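Local coordinates for protein monomethylamine methyltransferase mtmB1 (PDB 1NTH) that transfers the methyl group of monomethylamine to the corrinoid cofactor of its partner protein MtmC, a step in methanogenesis from methylamine, at residues A[180-188]-A[217-226]; A[374-382]-A[421-429]. All blocks are in the same frame, centred on the assembly; numbering follows the deposited sequence. Where two conformers were deposited one is given.

Contact 1: residues A[180-188]-A[217-226]; sequences AKTETRLIK and DCTGGMTCTD
Thr219 O is gripped by two nitrogens of Arg185: NE at 2.9 Å and NH2 at 3.0 Å, a side-on fork in which the oxygen lies only 4° out of the guanidinium plane. NH2 lies in the carbonyl plane, on a lone pair of the oxygen, whereas NE is tilted 19° from it. Here helix 174-193 of this TIM-barrel protein receives the loop that leads into barrel strand 227-231, and the type II beta turn from Cys218 to Gly221 presents the carbonyl. Cys218 SG covers one face of the guanidinium, 3.6 Å from Arg185 NE, and NH2 also bonds Gly251 O of the second subunit, tying the turn to the oligomer. A leucine in place of Arg185 would probably leave Thr219 O without either donor and cut the bond to that subunit. The backbones come close at the turn, with Arg185 CA making a CH···O contact to Gly220 O, and water 2 joins the same oxygen to Arg185 O. One helical turn on, Lys188 reaches out with an extended chain, CG anti to the carbonyl carbon (chi1 -72°), which carries NZ to 2.9 Å from Gly221 O. That NZ also forms a salt bridge to Asp226 OD2 at 2.7 Å, on the syn lone pair. One turn before Lys188, Thr184 CG2 rests 3.5 Å from Gly221 C. Asp226 OD2 has a second donor on its anti side: Thr223 N, at 2.8 Å, reaches back across the type I turn from Thr223 to Asp226.

Contact 2: residues A[374-382]-A[421-429]; sequences VTDKTTGME and AGKTFQECY
Phe425 N donates to Asp376 O at 2.8 Å, joining two loop-to-helix entries that each carry a capping box: Thr379 with Glu382 at the start of helix 380-393, and Thr424 with Glu427 at helix 425-428. The tight side is buried. Thr379 CG2 meets the Phe425 ring near its plane and lies 3.8 Å from Cys428 SG, while its CB approaches Tyr429 CE1 to 3.4 Å. Thr379 places OG1 between its backbone N and carbonyl carbon (chi1 83°), from where that oxygen accepts from Met381 N and donates to Glu382 OE2. Met381 CG packs obliquely on Tyr429, 3.8 Å from Tyr429 CE1. Helices 140-148 and 438-454 enclose this side, Pro142 and Val143 touching Phe425, and Tyr440 touching Thr379, Met381 and Cys428. On the more open side the long Lys377 chain runs past Thr424 CG2 to the exposed Ala421. Its ammonium takes two carbonyls, Ala421 O at 3.0 Å and Gly422 O at 3.1 Å. In both bonds Lys377 NZ sits above the carbonyl plane, 71° out for Ala421 O and 63° for Gly422 O.

In the fold
Contacts 1 and 2 follow one another along the chain, the first closing before the second opens. Their centres lie 24 Å apart and their nearest atoms about 11 Å. Each centre is 20 Å from that of the chain. Helix 140-148 reaches both neighbourhoods: Phe140 and His144 pack on Ile187 of segment 180-188, while Pro142, Val143 and Ser146 meet side chains of 421-429. Contact 1 also faces two other subunits of the six-chain assembly, whereas contact 2 joins the start of helix 380-393 and the short helix 425-428, beside the C-terminal helix 438-454. Asp226 OD1 accepts from Val201 N, next to unmodelled pyrrolysine 202, which probably acts in methyl transfer, linking contact 1 to the likely active site.

Contact 1: residues A[180-188]-A[217-226]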
ATOM      1  N   ALA A 180      -0.385  15.430 -18.723  1.00 14.73           N
ATOM      2  CA  ALA A 180      -1.435  15.159 -17.746  1.00 14.77           C
ATOM      3  C   ALA A 180      -0.878  14.458 -16.506  1.00 15.50           C
ATOM      4  O   ALA A 180      -1.246  14.795 -15.378  1.00 16.47           O
ATOM      5  CB  ALA A 180      -2.536  14.305 -18.381  1.00 16.54           C
ATOM      6  N   LYS A 181       0.000  13.484 -16.713  1.00 15.23           N
ATOM      7  CA  LYS A 181       0.590  12.764 -15.587  1.00 14.34           C
ATOM      8  C   LYS A 181       1.676  13.604 -14.924  1.00 15.84           C
ATOM      9  O   LYS A 181       1.722  13.726 -13.698  1.00 15.41           O
ATOM     10  CB  LYS A 181       1.204  11.438 -16.048  1.00 14.87           C
ATOM     11  CG  LYS A 181       0.217  10.439 -16.635  1.00 14.54           C
ATOM     12  CD  LYS A 181       0.920   9.125 -16.945  1.00 16.25           C
ATOM     13  CE  LYS A 181       0.038   8.166 -17.742  1.00 16.50           C
ATOM     14  NZ  LYS A 181      -1.154   7.685 -16.983  1.00 15.89           N
ATOM     15  N   THR A 182       2.535  14.199 -15.749  1.00 15.15           N
ATOM     16  CA  THR A 182       3.659  15.001 -15.266  1.00 15.11           C
ATOM     17  C   THR A 182       3.275  16.233 -14.451  1.00 15.42           C
ATOM     18  O   THR A 182       3.912  16.549 -13.441  1.00 15.29           O
ATOM     19  CB  THR A 182       4.540  15.441 -16.454  1.00 15.58           C
ATOM     20  OG1 THR A 182       5.005  14.278 -17.149  1.00 15.96           O
ATOM     21  CG2 THR A 182       5.735  16.254 -15.977  1.00 17.45           C
ATOM     22  N   GLU A 183       2.238  16.930 -14.899  1.00 14.92           N
ATOM     23  CA  GLU A 183       1.753  18.133 -14.237  1.00 15.17           C
ATOM     24  C   GLU A 183       1.652  17.965 -12.720  1.00 15.30           C
ATOM     25  O   GLU A 183       2.304  18.684 -11.961  1.00 13.52           O
ATOM     26  CB  GLU A 183       0.385  18.490 -14.827  1.00 16.33           C
ATOM     27  CG  GLU A 183      -0.345  19.648 -14.182  1.00 17.20           C
ATOM     28  CD  GLU A 183      -1.745  19.796 -14.756  1.00 19.19           C
ATOM     29  OE1 GLU A 183      -2.729  19.549 -14.027  1.00 19.71           O
ATOM     30  OE2 GLU A 183      -1.854  20.145 -15.948  1.00 19.96           O
ATOM     31  N   THR A 184       0.846  17.011 -12.270  1.00 14.49           N
ATOM     32  CA  THR A 184       0.688  16.820 -10.834  1.00 14.41           C
ATOM     33  C   THR A 184       1.909  16.190 -10.177  1.00 13.16           C
ATOM     34  O   THR A 184       2.201  16.480  -9.017  1.00 14.23           O
ATOM     35  CB  THR A 184      -0.578  15.998 -10.520  1.00 14.84           C
ATOM     36  OG1 THR A 184      -1.730  16.737 -10.952  1.00 16.09           O
ATOM     37  CG2 THR A 184      -0.706  15.743  -9.020  1.00 15.24           C
ATOM     38  N   ARG A 185       2.625  15.333 -10.900  1.00 13.82           N
ATOM     39  CA  ARG A 185       3.825  14.726 -10.326  1.00 13.30           C
ATOM     40  C   ARG A 185       4.809  15.834  -9.954  1.00 13.83           C
ATOM     41  O   ARG A 185       5.381  15.827  -8.863  1.00 14.92           O
ATOM     42  CB  ARG A 185       4.464  13.744 -11.316  1.00 13.53           C
ATOM     43  CG  ARG A 185       3.765  12.392 -11.347  1.00 14.94           C
ATOM     44  CD  ARG A 185       4.269  11.489 -12.472  1.00 15.73           C
ATOM     45  NE  ARG A 185       3.771  10.124 -12.304  1.00 16.27           N
ATOM     46  CZ  ARG A 185       3.742   9.202 -13.264  1.00 15.84           C
ATOM     47  NH1 ARG A 185       4.178   9.485 -14.483  1.00 15.20           N
ATOM     48  NH2 ARG A 185       3.271   7.990 -12.996  1.00 16.78           N
ATOM     49  N   LEU A 186       4.995  16.799 -10.850  1.00 13.87           N
ATOM     50  CA  LEU A 186       5.902  17.911 -10.575  1.00 14.51           C
ATOM     51  C   LEU A 186       5.379  18.806  -9.454  1.00 13.93           C
ATOM     52  O   LEU A 186       6.142  19.254  -8.596  1.00 14.38           O
ATOM     53  CB  LEU A 186       6.109  18.762 -11.832  1.00 14.95           C
ATOM     54  CG  LEU A 186       6.858  18.118 -12.997  1.00 17.62           C
ATOM     55  CD1 LEU A 186       6.894  19.083 -14.175  1.00 18.35           C
ATOM     56  CD2 LEU A 186       8.271  17.751 -12.556  1.00 21.62           C
ATOM     57  N   ILE A 187       4.077  19.074  -9.466  1.00 12.87           N
ATOM     58  CA  ILE A 187       3.479  19.932  -8.453  1.00 12.61           C
ATOM     59  C   ILE A 187       3.577  19.325  -7.060  1.00 13.92           C
ATOM     60  O   ILE A 187       3.890  20.029  -6.094  1.00 13.84           O
ATOM     61  CB  ILE A 187       2.015  20.260  -8.809  1.00 13.21           C
ATOM     62  CG1 ILE A 187       2.000  21.172 -10.041  1.00 13.26           C
ATOM     63  CG2 ILE A 187       1.315  20.932  -7.633  1.00 14.51           C
ATOM     64  CD1 ILE A 187       0.623  21.403 -10.637  1.00 14.94           C
ATOM     65  N   LYS A 188       3.332  18.024  -6.942  1.00 14.32           N
ATOM     66  CA  LYS A 188       3.449  17.412  -5.633  1.00 14.73           C
ATOM     67  C   LYS A 188       4.911  17.394  -5.208  1.00 14.92           C
ATOM     68  O   LYS A 188       5.218  17.421  -4.018  1.00 15.37           O
ATOM     69  CB  LYS A 188       2.824  16.010  -5.630  1.00 14.23           C
ATOM     70  CG  LYS A 188       1.304  16.098  -5.692  1.00 15.44           C
ATOM     71  CD  LYS A 188       0.617  14.753  -5.550  1.00 15.63           C
ATOM     72  CE  LYS A 188      -0.895  14.953  -5.520  1.00 15.91           C
ATOM     73  NZ  LYS A 188      -1.647  13.671  -5.344  1.00 15.51           N
ATOM     74  N   ASP A 217      -4.775  10.273 -13.531  1.00 17.37           N
ATOM     75  CA  ASP A 217      -4.659   9.501 -12.290  1.00 18.06           C
ATOM     76  C   ASP A 217      -3.481   8.545 -12.452  1.00 18.62           C
ATOM     77  O   ASP A 217      -3.497   7.681 -13.323  1.00 20.87           O
ATOM     78  CB  ASP A 217      -5.932   8.688 -12.011  1.00 18.08           C
ATOM     79  CG  ASP A 217      -7.015   9.501 -11.318  1.00 20.21           C
ATOM     80  OD1 ASP A 217      -6.719  10.612 -10.835  1.00 19.77           O
ATOM     81  OD2 ASP A 217      -8.166   9.017 -11.240  1.00 19.55           O
ATOM     82  N   CYS A 218      -2.458   8.702 -11.620  1.00 17.59           N
ATOM     83  CA  CYS A 218      -1.286   7.838 -11.711  1.00 17.68           C
ATOM     84  C   CYS A 218      -0.454   7.898 -10.441  1.00 18.38           C
ATOM     85  O   CYS A 218      -0.618   8.804  -9.620  1.00 18.12           O
ATOM     86  CB  CYS A 218      -0.415   8.246 -12.904  1.00 16.89           C
ATOM     87  SG  CYS A 218       0.250   9.924 -12.809  1.00 17.82           S
ATOM     88  N   THR A 219       0.438   6.926 -10.284  1.00 18.96           N
ATOM     89  CA  THR A 219       1.300   6.881  -9.111  1.00 20.52           C
ATOM     90  C   THR A 219       2.171   8.125  -9.082  1.00 19.09           C
ATOM     91  O   THR A 219       2.835   8.452 -10.068  1.00 19.75           O
ATOM     92  CB  THR A 219       2.203   5.637  -9.129  1.00 24.03           C
ATOM     93  OG1 THR A 219       1.386   4.462  -9.083  1.00 26.47           O
ATOM     94  CG2 THR A 219       3.141   5.638  -7.931  1.00 26.02           C
ATOM     95  N   GLY A 220       2.159   8.819  -7.949  1.00 18.19           N
ATOM     96  CA  GLY A 220       2.946  10.029  -7.814  1.00 17.99           C
ATOM     97  C   GLY A 220       2.208  11.246  -8.333  1.00 16.74           C
ATOM     98  O   GLY A 220       2.608  12.384  -8.075  1.00 17.55           O
ATOM     99  N   GLY A 221       1.124  11.005  -9.065  1.00 17.04           N
ATOM    100  CA  GLY A 221       0.341  12.100  -9.615  1.00 16.56           C
ATOM    101  C   GLY A 221      -0.996  12.266  -8.915  1.00 15.51           C
ATOM    102  O   GLY A 221      -1.082  12.151  -7.693  1.00 16.72           O
ATOM    103  N   MET A 222      -2.046  12.538  -9.684  1.00 14.73           N
ATOM    104  CA  MET A 222      -3.366  12.710  -9.098  1.00 15.10           C
ATOM    105  C   MET A 222      -3.888  11.412  -8.492  1.00 15.37           C
ATOM    106  O   MET A 222      -3.700  10.329  -9.052  1.00 16.18           O
ATOM    107  CB  MET A 222      -4.358  13.225 -10.144  1.00 16.76           C
ATOM    108  CG  MET A 222      -4.094  14.653 -10.570  1.00 18.23           C
ATOM    109  SD  MET A 222      -5.479  15.358 -11.482  1.00 18.54           S
ATOM    110  CE  MET A 222      -6.649  15.640 -10.134  1.00 17.41           C
ATOM    111  N   THR A 223      -4.531  11.532  -7.336  1.00 15.21           N
ATOM    112  CA  THR A 223      -5.100  10.379  -6.648  1.00 15.61           C
ATOM    113  C   THR A 223      -6.498  10.749  -6.149  1.00 15.58           C
ATOM    114  O   THR A 223      -6.943  11.884  -6.336  1.00 14.21           O
ATOM    115  CB  THR A 223      -4.214   9.929  -5.463  0.50 16.91           C
ATOM    116  OG1 THR A 223      -4.705   8.685  -4.947  0.50 17.09           O
ATOM    117  CG2 THR A 223      -4.217  10.975  -4.361  0.50 19.01           C
ATOM    118  N   CYS A 224      -7.189   9.814  -5.504  1.00 15.24           N
ATOM    119  CA  CYS A 224      -8.557  10.082  -5.064  1.00 16.66           C
ATOM    120  C   CYS A 224      -8.749  11.229  -4.077  1.00 16.03           C
ATOM    121  O   CYS A 224      -9.861  11.732  -3.942  1.00 17.47           O
ATOM    122  CB  CYS A 224      -9.204   8.804  -4.515  0.80 16.90           C
ATOM    123  SG  CYS A 224      -8.505   8.202  -2.969  0.80 21.29           S
ATOM    124  N   THR A 225      -7.681  11.642  -3.398  1.00 14.65           N
ATOM    125  CA  THR A 225      -7.757  12.731  -2.431  1.00 14.73           C
ATOM    126  C   THR A 225      -7.520  14.107  -3.055  1.00 15.31           C
ATOM    127  O   THR A 225      -7.351  15.104  -2.346  1.00 15.68           O
ATOM    128  CB  THR A 225      -6.749  12.521  -1.292  1.00 15.33           C
ATOM    129  OG1 THR A 225      -5.468  12.212  -1.845  1.00 16.99           O
ATOM    130  CG2 THR A 225      -7.201  11.379  -0.396  1.00 17.14           C
ATOM    131  N   ASP A 226      -7.495  14.149  -4.385  1.00 13.95           N
ATOM    132  CA  ASP A 226      -7.328  15.400  -5.115  1.00 14.19           C
ATOM    133  C   ASP A 226      -8.662  15.702  -5.790  1.00 14.57           C
ATOM    134  O   ASP A 226      -9.452  14.789  -6.028  1.00 15.54           O
ATOM    135  CB  ASP A 226      -6.257  15.267  -6.200  1.00 13.92           C
ATOM    136  CG  ASP A 226      -4.882  14.989  -5.633  1.00 15.30           C
ATOM    137  OD1 ASP A 226      -4.471  15.700  -4.689  1.00 15.32           O
ATOM    138  OD2 ASP A 226      -4.213  14.071  -6.143  1.00 16.27           O
TER
HETATM  139  O   HOH W   1      -1.006  13.286 -12.465  1.00 19.13           O
HETATM  140  O   HOH W   2       5.433  13.431  -7.421  1.00 29.21           O

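Contact 2: residues A[374-382]-A[421-429]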
ATOM      1  N   VAL A 374      -1.712  35.089 -19.649  1.00 23.22           N
ATOM      2  CA  VAL A 374      -0.346  35.534 -19.894  1.00 22.60           C
ATOM      3  C   VAL A 374       0.641  34.619 -19.180  1.00 22.79           C
ATOM      4  O   VAL A 374       0.600  34.466 -17.959  1.00 21.66           O
ATOM      5  CB  VAL A 374      -0.134  36.987 -19.418  1.00 22.72           C
ATOM      6  CG1 VAL A 374       1.270  37.451 -19.786  1.00 22.07           C
ATOM      7  CG2 VAL A 374      -1.181  37.898 -20.053  1.00 23.12           C
ATOM      8  N   THR A 375       1.530  34.016 -19.960  1.00 22.54           N
ATOM      9  CA  THR A 375       2.523  33.093 -19.431  1.00 22.59           C
ATOM     10  C   THR A 375       3.309  33.620 -18.235  1.00 21.71           C
ATOM     11  O   THR A 375       3.849  34.728 -18.258  1.00 22.01           O
ATOM     12  CB  THR A 375       3.510  32.670 -20.533  1.00 23.20           C
ATOM     13  OG1 THR A 375       2.779  32.091 -21.619  1.00 23.71           O
ATOM     14  CG2 THR A 375       4.505  31.645 -20.001  1.00 23.62           C
ATOM     15  N   ASP A 376       3.344  32.800 -17.187  1.00 20.29           N
ATOM     16  CA  ASP A 376       4.059  33.085 -15.946  1.00 19.71           C
ATOM     17  C   ASP A 376       3.576  34.267 -15.111  1.00 19.77           C
ATOM     18  O   ASP A 376       4.255  34.669 -14.165  1.00 19.49           O
ATOM     19  CB  ASP A 376       5.560  33.235 -16.227  1.00 18.76           C
ATOM     20  CG  ASP A 376       6.169  31.977 -16.825  1.00 20.95           C
ATOM     21  OD1 ASP A 376       5.684  30.871 -16.497  1.00 21.68           O
ATOM     22  OD2 ASP A 376       7.138  32.087 -17.610  1.00 21.44           O
ATOM     23  N   LYS A 377       2.408  34.819 -15.426  1.00 19.48           N
ATOM     24  CA  LYS A 377       1.910  35.942 -14.642  1.00 19.77           C
ATOM     25  C   LYS A 377       0.943  35.561 -13.523  1.00 19.42           C
ATOM     26  O   LYS A 377      -0.206  36.005 -13.493  1.00 19.51           O
ATOM     27  CB  LYS A 377       1.285  37.010 -15.549  1.00 20.83           C
ATOM     28  CG  LYS A 377       2.335  37.785 -16.344  1.00 22.55           C
ATOM     29  CD  LYS A 377       1.825  39.133 -16.835  1.00 24.17           C
ATOM     30  CE  LYS A 377       2.948  39.912 -17.508  1.00 25.79           C
ATOM     31  NZ  LYS A 377       2.520  41.274 -17.942  1.00 26.44           N
ATOM     32  N   THR A 378       1.432  34.731 -12.605  1.00 19.04           N
ATOM     33  CA  THR A 378       0.680  34.288 -11.434  1.00 19.21           C
ATOM     34  C   THR A 378       1.709  33.934 -10.367  1.00 19.43           C
ATOM     35  O   THR A 378       2.698  33.261 -10.662  1.00 20.94           O
ATOM     36  CB  THR A 378      -0.167  33.015 -11.708  1.00 20.97           C
ATOM     37  OG1 THR A 378       0.695  31.942 -12.109  1.00 23.62           O
ATOM     38  CG2 THR A 378      -1.200  33.269 -12.793  1.00 20.89           C
ATOM     39  N   THR A 379       1.500  34.395  -9.138  1.00 18.79           N
ATOM     40  CA  THR A 379       2.430  34.071  -8.056  1.00 18.73           C
ATOM     41  C   THR A 379       1.684  33.849  -6.746  1.00 17.69           C
ATOM     42  O   THR A 379       0.536  34.270  -6.590  1.00 17.08           O
ATOM     43  CB  THR A 379       3.469  35.187  -7.809  1.00 19.76           C
ATOM     44  OG1 THR A 379       2.894  36.193  -6.968  1.00 19.99           O
ATOM     45  CG2 THR A 379       3.919  35.813  -9.123  1.00 20.33           C
ATOM     46  N   GLY A 380       2.356  33.198  -5.802  1.00 18.29           N
ATOM     47  CA  GLY A 380       1.757  32.919  -4.509  1.00 17.32           C
ATOM     48  C   GLY A 380       1.333  34.142  -3.718  1.00 17.39           C
ATOM     49  O   GLY A 380       0.501  34.035  -2.823  1.00 17.86           O
ATOM     50  N   MET A 381       1.897  35.306  -4.031  1.00 17.07           N
ATOM     51  CA  MET A 381       1.531  36.527  -3.315  1.00 18.28           C
ATOM     52  C   MET A 381       0.046  36.847  -3.456  1.00 17.44           C
ATOM     53  O   MET A 381      -0.579  37.317  -2.510  1.00 18.78           O
ATOM     54  CB  MET A 381       2.357  37.718  -3.812  1.00 20.31           C
ATOM     55  CG  MET A 381       3.783  37.755  -3.283  1.00 21.82           C
ATOM     56  SD  MET A 381       3.878  38.055  -1.496  1.00 25.25           S
ATOM     57  CE  MET A 381       3.971  39.857  -1.455  1.00 24.78           C
ATOM     58  N   GLU A 382      -0.519  36.599  -4.634  1.00 17.10           N
ATOM     59  CA  GLU A 382      -1.936  36.873  -4.838  1.00 17.23           C
ATOM     60  C   GLU A 382      -2.790  35.935  -3.984  1.00 16.26           C
ATOM     61  O   GLU A 382      -3.835  36.333  -3.466  1.00 17.63           O
ATOM     62  CB  GLU A 382      -2.307  36.732  -6.320  1.00 17.92           C
ATOM     63  CG  GLU A 382      -1.571  37.713  -7.234  1.00 20.54           C
ATOM     64  CD  GLU A 382      -0.435  37.060  -8.002  1.00 21.67           C
ATOM     65  OE1 GLU A 382      -0.718  36.187  -8.852  1.00 22.81           O
ATOM     66  OE2 GLU A 382       0.739  37.414  -7.754  1.00 24.10           O
ATOM     67  N   ALA A 421      -0.690  45.656 -16.649  1.00 26.86           N
ATOM     68  CA  ALA A 421      -0.266  44.329 -17.095  1.00 26.48           C
ATOM     69  C   ALA A 421       0.449  43.520 -16.021  1.00 26.21           C
ATOM     70  O   ALA A 421       0.399  42.290 -16.025  1.00 26.48           O
ATOM     71  CB  ALA A 421       0.629  44.458 -18.324  1.00 27.03           C
ATOM     72  N   GLY A 422       1.126  44.205 -15.111  1.00 25.29           N
ATOM     73  CA  GLY A 422       1.826  43.504 -14.051  1.00 25.71           C
ATOM     74  C   GLY A 422       3.101  42.830 -14.517  1.00 25.90           C
ATOM     75  O   GLY A 422       3.566  43.052 -15.636  1.00 25.58           O
ATOM     76  N   LYS A 423       3.656  41.983 -13.656  1.00 25.54           N
ATOM     77  CA  LYS A 423       4.900  41.292 -13.960  1.00 25.48           C
ATOM     78  C   LYS A 423       4.796  39.778 -13.899  1.00 24.43           C
ATOM     79  O   LYS A 423       3.855  39.228 -13.327  1.00 23.11           O
ATOM     80  CB  LYS A 423       5.988  41.754 -12.989  1.00 28.75           C
ATOM     81  CG  LYS A 423       6.281  43.244 -13.060  1.00 31.88           C
ATOM     82  CD  LYS A 423       7.425  43.624 -12.141  1.00 35.19           C
ATOM     83  CE  LYS A 423       7.793  45.092 -12.301  1.00 37.79           C
ATOM     84  NZ  LYS A 423       8.980  45.448 -11.477  1.00 40.36           N
ATOM     85  N   THR A 424       5.774  39.110 -14.500  1.00 23.16           N
ATOM     86  CA  THR A 424       5.818  37.655 -14.489  1.00 22.83           C
ATOM     87  C   THR A 424       6.464  37.232 -13.180  1.00 22.74           C
ATOM     88  O   THR A 424       7.045  38.051 -12.466  1.00 22.08           O
ATOM     89  CB  THR A 424       6.682  37.094 -15.633  1.00 24.04           C
ATOM     90  OG1 THR A 424       8.021  37.588 -15.505  1.00 23.59           O
ATOM     91  CG2 THR A 424       6.114  37.492 -16.987  1.00 25.10           C
ATOM     92  N   PHE A 425       6.356  35.944 -12.875  1.00 21.25           N
ATOM     93  CA  PHE A 425       6.938  35.374 -11.669  1.00 21.57           C
ATOM     94  C   PHE A 425       8.429  35.711 -11.602  1.00 21.41           C
ATOM     95  O   PHE A 425       8.944  36.106 -10.555  1.00 21.67           O
ATOM     96  CB  PHE A 425       6.748  33.851 -11.698  1.00 21.07           C
ATOM     97  CG  PHE A 425       7.495  33.114 -10.618  1.00 22.44           C
ATOM     98  CD1 PHE A 425       7.093  33.194  -9.292  1.00 23.41           C
ATOM     99  CD2 PHE A 425       8.591  32.316 -10.940  1.00 23.62           C
ATOM    100  CE1 PHE A 425       7.769  32.483  -8.295  1.00 23.17           C
ATOM    101  CE2 PHE A 425       9.273  31.603  -9.954  1.00 24.93           C
ATOM    102  CZ  PHE A 425       8.859  31.688  -8.629  1.00 23.38           C
ATOM    103  N   GLN A 426       9.111  35.558 -12.732  1.00 21.10           N
ATOM    104  CA  GLN A 426      10.544  35.814 -12.808  1.00 22.28           C
ATOM    105  C   GLN A 426      10.917  37.265 -12.511  1.00 23.99           C
ATOM    106  O   GLN A 426      12.034  37.544 -12.079  1.00 23.62           O
ATOM    107  CB  GLN A 426      11.084  35.440 -14.193  1.00 22.01           C
ATOM    108  CG  GLN A 426      11.012  33.956 -14.558  1.00 22.56           C
ATOM    109  CD  GLN A 426       9.721  33.561 -15.264  1.00 22.18           C
ATOM    110  OE1 GLN A 426       9.701  32.614 -16.053  1.00 24.37           O
ATOM    111  NE2 GLN A 426       8.639  34.272 -14.975  1.00 21.99           N
ATOM    112  N   GLU A 427       9.980  38.180 -12.736  1.00 24.20           N
ATOM    113  CA  GLU A 427      10.233  39.599 -12.514  1.00 26.11           C
ATOM    114  C   GLU A 427       9.936  40.104 -11.105  1.00 26.14           C
ATOM    115  O   GLU A 427      10.601  41.023 -10.630  1.00 28.21           O
ATOM    116  CB  GLU A 427       9.439  40.435 -13.526  1.00 27.78           C
ATOM    117  CG  GLU A 427       9.752  40.114 -14.979  1.00 32.78           C
ATOM    118  CD  GLU A 427       8.930  40.937 -15.959  1.00 36.39           C
ATOM    119  OE1 GLU A 427       7.682  40.886 -15.897  1.00 34.53           O
ATOM    120  OE2 GLU A 427       9.537  41.636 -16.797  1.00 40.54           O
ATOM    121  N   CYS A 428       8.947  39.522 -10.430  1.00 24.49           N
ATOM    122  CA  CYS A 428       8.614  39.988  -9.086  1.00 24.00           C
ATOM    123  C   CYS A 428       8.986  39.021  -7.965  1.00 23.26           C
ATOM    124  O   CYS A 428       8.614  39.224  -6.808  1.00 23.44           O
ATOM    125  CB  CYS A 428       7.132  40.358  -9.001  1.00 24.87           C
ATOM    126  SG  CYS A 428       5.983  39.030  -9.388  1.00 26.28           S
ATOM    127  N   TYR A 429       9.722  37.973  -8.318  1.00 23.19           N
ATOM    128  CA  TYR A 429      10.196  36.986  -7.351  1.00 22.92           C
ATOM    129  C   TYR A 429      11.658  36.686  -7.638  1.00 24.16           C
ATOM    130  O   TYR A 429      12.125  36.842  -8.768  1.00 24.07           O
ATOM    131  CB  TYR A 429       9.441  35.654  -7.475  1.00 21.76           C
ATOM    132  CG  TYR A 429       8.285  35.455  -6.522  1.00 19.50           C
ATOM    133  CD1 TYR A 429       7.118  36.203  -6.648  1.00 19.83           C
ATOM    134  CD2 TYR A 429       8.348  34.490  -5.513  1.00 19.76           C
ATOM    135  CE1 TYR A 429       6.036  35.997  -5.800  1.00 21.00           C
ATOM    136  CE2 TYR A 429       7.270  34.276  -4.655  1.00 18.74           C
ATOM    137  CZ  TYR A 429       6.117  35.033  -4.807  1.00 20.15           C
ATOM    138  OH  TYR A 429       5.036  34.823  -3.983  1.00 20.63           O
TER